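Long-range contact in mandelate racemase / muconate lactonizing enzyme, C-terminal domain protein (Labrenzia alexandrii, PDB 4E5T), which is a putative member of the mandelate racemase/muconate lactonizing enzyme family that binds magnesium and probably abstracts a proton from the carbon next to a substrate carboxylate: residues Met288-Lys300 with Cys319-Cys333. Numbering follows the deposited sequence.
Sequences MNLGRVGGLLEAK and CGPLVALANIQLATC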
loop_
_atom_site.group_PDB
_atom_site.type_symbol
_atom_site.label_atom_id
_atom_site.label_comp_id
_atom_site.label_asym_id
_atom_site.label_seq_id
_atom_site.Cartn_x
_atom_site.Cartn_y
_atom_site.Cartn_z
ATOM N N MET A 288 -16.040 19.305 -14.911
ATOM C CA MET A 288 -17.455 19.245 -14.571
ATOM C C MET A 288 -18.262 19.911 -15.664
ATOM O O MET A 288 -17.872 20.964 -16.181
ATOM C CB MET A 288 -17.760 19.985 -13.271
ATOM C CG MET A 288 -16.846 19.673 -12.131
ATOM S SD MET A 288 -15.732 21.032 -11.804
ATOM C CE MET A 288 -16.074 22.096 -13.198
ATOM N N ASN A 289 -19.376 19.285 -16.024
ATOM C CA ASN A 289 -20.454 19.991 -16.693
ATOM C C ASN A 289 -21.407 20.450 -15.597
ATOM O O ASN A 289 -21.885 19.642 -14.804
ATOM C CB ASN A 289 -21.181 19.076 -17.667
ATOM C CG ASN A 289 -22.172 19.818 -18.540
ATOM O OD1 ASN A 289 -23.285 20.139 -18.122
ATOM N ND2 ASN A 289 -21.778 20.073 -19.772
ATOM N N LEU A 290 -21.683 21.743 -15.525
ATOM C CA LEU A 290 -22.587 22.218 -14.483
ATOM C C LEU A 290 -24.056 21.827 -14.678
ATOM O O LEU A 290 -24.866 22.019 -13.779
ATOM C CB LEU A 290 -22.436 23.720 -14.248
ATOM C CG LEU A 290 -21.347 23.949 -13.208
ATOM C CD1 LEU A 290 -20.031 24.209 -13.879
ATOM C CD2 LEU A 290 -21.726 25.056 -12.261
ATOM N N GLY A 291 -24.385 21.260 -15.837
ATOM C CA GLY A 291 -25.735 20.796 -16.101
ATOM C C GLY A 291 -25.962 19.413 -15.530
ATOM O O GLY A 291 -27.077 18.874 -15.564
ATOM N N ARG A 292 -24.895 18.861 -14.958
ATOM C CA ARG A 292 -24.859 17.462 -14.575
ATOM C C ARG A 292 -24.242 17.231 -13.215
ATOM O O ARG A 292 -24.767 16.464 -12.419
ATOM C CB ARG A 292 -24.072 16.691 -15.620
ATOM C CG ARG A 292 -23.563 15.357 -15.156
ATOM C CD ARG A 292 -23.118 14.541 -16.334
ATOM N NE ARG A 292 -24.256 13.926 -16.998
ATOM C CZ ARG A 292 -24.189 13.387 -18.204
ATOM N NH1 ARG A 292 -23.027 13.420 -18.845
ATOM N NH2 ARG A 292 -25.261 12.816 -18.756
ATOM N N VAL A 293 -23.126 17.896 -12.951
ATOM C CA VAL A 293 -22.317 17.616 -11.759
ATOM C C VAL A 293 -23.009 17.855 -10.407
ATOM O O VAL A 293 -22.525 17.365 -9.378
ATOM C CB VAL A 293 -21.008 18.427 -11.778
ATOM C CG1 VAL A 293 -21.281 19.904 -11.419
ATOM C CG2 VAL A 293 -19.974 17.796 -10.853
ATOM N N GLY A 294 -24.111 18.620 -10.406
ATOM C CA GLY A 294 -24.895 18.867 -9.203
ATOM C C GLY A 294 -25.171 20.327 -8.894
ATOM O O GLY A 294 -25.746 20.682 -7.854
ATOM N N GLY A 295 -24.761 21.192 -9.807
ATOM C CA GLY A 295 -24.985 22.604 -9.615
ATOM C C GLY A 295 -23.748 23.391 -9.219
ATOM O O GLY A 295 -22.643 22.871 -9.129
ATOM N N LEU A 296 -23.962 24.668 -8.956
ATOM C CA LEU A 296 -22.892 25.630 -8.792
ATOM C C LEU A 296 -22.130 25.414 -7.488
ATOM O O LEU A 296 -20.888 25.468 -7.462
ATOM C CB LEU A 296 -23.507 27.028 -8.834
ATOM C CG LEU A 296 -22.705 28.299 -9.059
ATOM C CD1 LEU A 296 -21.372 28.065 -9.713
ATOM C CD2 LEU A 296 -23.559 29.132 -9.946
ATOM N N LEU A 297 -22.870 25.169 -6.409
ATOM C CA LEU A 297 -22.244 25.058 -5.100
ATOM C C LEU A 297 -21.427 23.776 -5.039
ATOM O O LEU A 297 -20.357 23.746 -4.412
ATOM C CB LEU A 297 -23.277 25.125 -3.961
ATOM C CG LEU A 297 -22.759 24.797 -2.550
ATOM C CD1 LEU A 297 -21.563 25.678 -2.165
ATOM C CD2 LEU A 297 -23.882 24.895 -1.520
ATOM N N GLU A 298 -21.924 22.731 -5.702
ATOM C CA GLU A 298 -21.234 21.449 -5.712
ATOM C C GLU A 298 -19.957 21.559 -6.523
ATOM O O GLU A 298 -18.912 21.050 -6.106
ATOM C CB GLU A 298 -22.126 20.348 -6.277
ATOM C CG GLU A 298 -21.597 18.944 -6.056
ATOM C CD GLU A 298 -21.863 18.453 -4.653
ATOM O OE1 GLU A 298 -22.257 19.288 -3.800
ATOM O OE2 GLU A 298 -21.703 17.229 -4.406
ATOM N N ALA A 299 -20.053 22.228 -7.673
ATOM C CA ALA A 299 -18.886 22.550 -8.502
ATOM C C ALA A 299 -17.840 23.324 -7.713
ATOM O O ALA A 299 -16.659 23.012 -7.790
ATOM C CB ALA A 299 -19.293 23.339 -9.738
ATOM N N LYS A 300 -18.283 24.331 -6.962
ATOM C CA LYS A 300 -17.400 25.087 -6.070
ATOM C C LYS A 300 -16.715 24.168 -5.071
ATOM O O LYS A 300 -15.498 24.250 -4.855
ATOM C CB LYS A 300 -18.188 26.149 -5.297
ATOM C CG LYS A 300 -17.499 27.503 -5.196
ATOM C CD LYS A 300 -16.297 27.475 -4.291
ATOM C CE LYS A 300 -15.652 28.862 -4.158
ATOM N NZ LYS A 300 -14.986 29.375 -5.408
ATOM N N CYS A 319 -23.521 21.656 -24.803
ATOM C CA CYS A 319 -24.956 21.836 -24.615
ATOM C C CYS A 319 -25.278 23.304 -24.839
ATOM O O CYS A 319 -24.653 23.947 -25.667
ATOM C CB CYS A 319 -25.400 21.391 -23.217
ATOM S SG CYS A 319 -24.232 21.709 -21.866
ATOM N N GLY A 320 -26.229 23.844 -24.089
ATOM C CA GLY A 320 -26.696 25.192 -24.354
ATOM C C GLY A 320 -25.936 26.335 -23.700
ATOM O O GLY A 320 -24.928 26.139 -23.029
ATOM N N PRO A 321 -26.431 27.559 -23.896
ATOM C CA PRO A 321 -25.827 28.731 -23.264
ATOM C C PRO A 321 -26.006 28.824 -21.751
ATOM O O PRO A 321 -25.122 29.385 -21.122
ATOM C CB PRO A 321 -26.505 29.910 -23.971
ATOM C CG PRO A 321 -27.741 29.344 -24.547
ATOM C CD PRO A 321 -27.441 27.926 -24.897
ATOM N N LEU A 322 -27.084 28.319 -21.164
ATOM C CA LEU A 322 -27.189 28.413 -19.694
ATOM C C LEU A 322 -26.140 27.585 -18.910
ATOM O O LEU A 322 -25.616 28.043 -17.889
ATOM C CB LEU A 322 -28.600 28.112 -19.197
ATOM C CG LEU A 322 -29.522 29.297 -18.961
ATOM C CD1 LEU A 322 -29.664 30.166 -20.191
ATOM C CD2 LEU A 322 -30.860 28.738 -18.609
ATOM N N VAL A 323 -25.823 26.383 -19.382
ATOM C CA VAL A 323 -24.687 25.677 -18.811
ATOM C C VAL A 323 -23.421 26.515 -18.985
ATOM O O VAL A 323 -22.604 26.597 -18.078
ATOM C CB VAL A 323 -24.540 24.227 -19.351
ATOM C CG1 VAL A 323 -23.213 23.614 -18.964
ATOM C CG2 VAL A 323 -25.654 23.362 -18.808
ATOM N N ALA A 324 -23.281 27.179 -20.127
ATOM C CA ALA A 324 -22.142 28.074 -20.322
ATOM C C ALA A 324 -22.089 29.160 -19.247
ATOM O O ALA A 324 -21.018 29.488 -18.746
ATOM C CB ALA A 324 -22.177 28.693 -21.697
ATOM N N LEU A 325 -23.259 29.689 -18.889
ATOM C CA LEU A 325 -23.386 30.740 -17.877
ATOM C C LEU A 325 -22.918 30.279 -16.514
ATOM O O LEU A 325 -22.174 30.987 -15.835
ATOM C CB LEU A 325 -24.831 31.218 -17.763
ATOM C CG LEU A 325 -25.383 32.094 -18.898
ATOM C CD1 LEU A 325 -26.688 32.777 -18.492
ATOM C CD2 LEU A 325 -24.362 33.117 -19.335
ATOM N N ALA A 326 -23.362 29.092 -16.109
ATOM C CA ALA A 326 -22.938 28.528 -14.827
ATOM C C ALA A 326 -21.435 28.247 -14.809
ATOM O O ALA A 326 -20.749 28.610 -13.851
ATOM C CB ALA A 326 -23.737 27.275 -14.493
ATOM N N ASN A 327 -20.941 27.603 -15.869
ATOM C CA ASN A 327 -19.508 27.418 -16.087
ATOM C C ASN A 327 -18.738 28.711 -15.864
ATOM O O ASN A 327 -17.743 28.739 -15.134
ATOM C CB ASN A 327 -19.237 26.973 -17.515
ATOM C CG ASN A 327 -19.470 25.501 -17.732
ATOM O OD1 ASN A 327 -20.097 24.828 -16.923
ATOM N ND2 ASN A 327 -18.967 24.992 -18.850
ATOM N N ILE A 328 -19.204 29.780 -16.505
ATOM C CA ILE A 328 -18.551 31.083 -16.412
ATOM C C ILE A 328 -18.585 31.612 -14.972
ATOM O O ILE A 328 -17.594 32.158 -14.467
ATOM C CB ILE A 328 -19.189 32.085 -17.383
ATOM C CG1 ILE A 328 -18.851 31.716 -18.828
ATOM C CG2 ILE A 328 -18.713 33.483 -17.107
ATOM C CD1 ILE A 328 -19.698 32.441 -19.876
ATOM N N GLN A 329 -19.722 31.431 -14.307
ATOM C CA GLN A 329 -19.853 31.865 -12.926
ATOM C C GLN A 329 -18.765 31.225 -12.070
ATOM O O GLN A 329 -18.002 31.932 -11.408
ATOM C CB GLN A 329 -21.235 31.523 -12.376
ATOM C CG GLN A 329 -22.384 32.374 -12.925
ATOM C CD GLN A 329 -22.186 33.874 -12.721
ATOM O OE1 GLN A 329 -22.211 34.389 -11.597
ATOM N NE2 GLN A 329 -22.000 34.581 -13.823
ATOM N N LEU A 330 -18.682 29.891 -12.120
ATOM C CA LEU A 330 -17.658 29.118 -11.406
ATOM C C LEU A 330 -16.226 29.480 -11.779
ATOM O O LEU A 330 -15.424 29.771 -10.901
ATOM C CB LEU A 330 -17.846 27.625 -11.644
ATOM C CG LEU A 330 -16.747 26.748 -11.034
ATOM C CD1 LEU A 330 -16.814 26.815 -9.510
ATOM C CD2 LEU A 330 -16.880 25.331 -11.525
ATOM N N ALA A 331 -15.909 29.438 -13.074
ATOM C CA ALA A 331 -14.582 29.812 -13.583
ATOM C C ALA A 331 -14.093 31.172 -13.092
ATOM O O ALA A 331 -12.900 31.364 -12.875
ATOM C CB ALA A 331 -14.560 29.778 -15.110
ATOM N N THR A 332 -15.024 32.105 -12.918
ATOM C CA THR A 332 -14.685 33.481 -12.590
ATOM C C THR A 332 -14.209 33.643 -11.155
ATOM O O THR A 332 -13.388 34.515 -10.865
ATOM C CB THR A 332 -15.876 34.418 -12.855
ATOM O OG1 THR A 332 -16.272 34.296 -14.225
ATOM C CG2 THR A 332 -15.497 35.865 -12.579
ATOM N N CYS A 333 -14.709 32.798 -10.258
ATOM C CA CYS A 333 -14.334 32.874 -8.841
ATOM C C CYS A 333 -13.428 31.740 -8.399
ATOM O O CYS A 333 -13.336 31.451 -7.208
ATOM C CB CYS A 333 -15.575 32.894 -7.949
ATOM S SG CYS A 333 -16.667 31.457 -8.140
#
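L330 makes the largest single contribution to the apolar contact, its two methyl branches set against A299 and K300 in the first turn of helix 296-308. With CG anti to the backbone N (chi1 175°), CD2 reaches A299 CB at 3.6 Å and also meets the terminal methyl of M288, whose bent chain crosses L330 at about a right angle. CD1 lies instead against the backbone of K300, while L296 slides past in the opposite direction, its CD1 4.0 Å from L330 CB. Alanine suits position 299 because a single methyl lets the leucine come close to the helix. Farther along, L290 lies against helix 321-332 at two consecutive residues, CD2 on A326 CB at 3.7 Å and CD1 beside the amide oxygen of N327, whose nitrogen is bonded to the H316 carbonyl. G291, having no side chain, lets V323 CG2 approach its CA to 3.7 Å.

The polar contacts lie at the two ends. N289 ND2 gives a weak but nearly straight hydrogen bond to C319 SG (3.6 Å, 173°) and another bond to H316 ND1. Its OD1 accepts from G291 N at 2.8 Å, closing an Asx turn that fixes the amide's rotation, and V323 CG1 packs across this amide. At the other end, K300 NZ comes within 3.2 Å of C333 O, but its salt bridge is to E72 of a second subunit, linking this buried corner to the assembly.

Within the enolase-type C-terminal barrel, the loop after strand 285-286 and the helix it leads into pack on helix 321-332, which follows strand 312-313; the helix segments 296-300 and 321-332 run at 38° to each other. Helix 89-110 covers L296 and A326, while strand 126-131 receives I328 and A331.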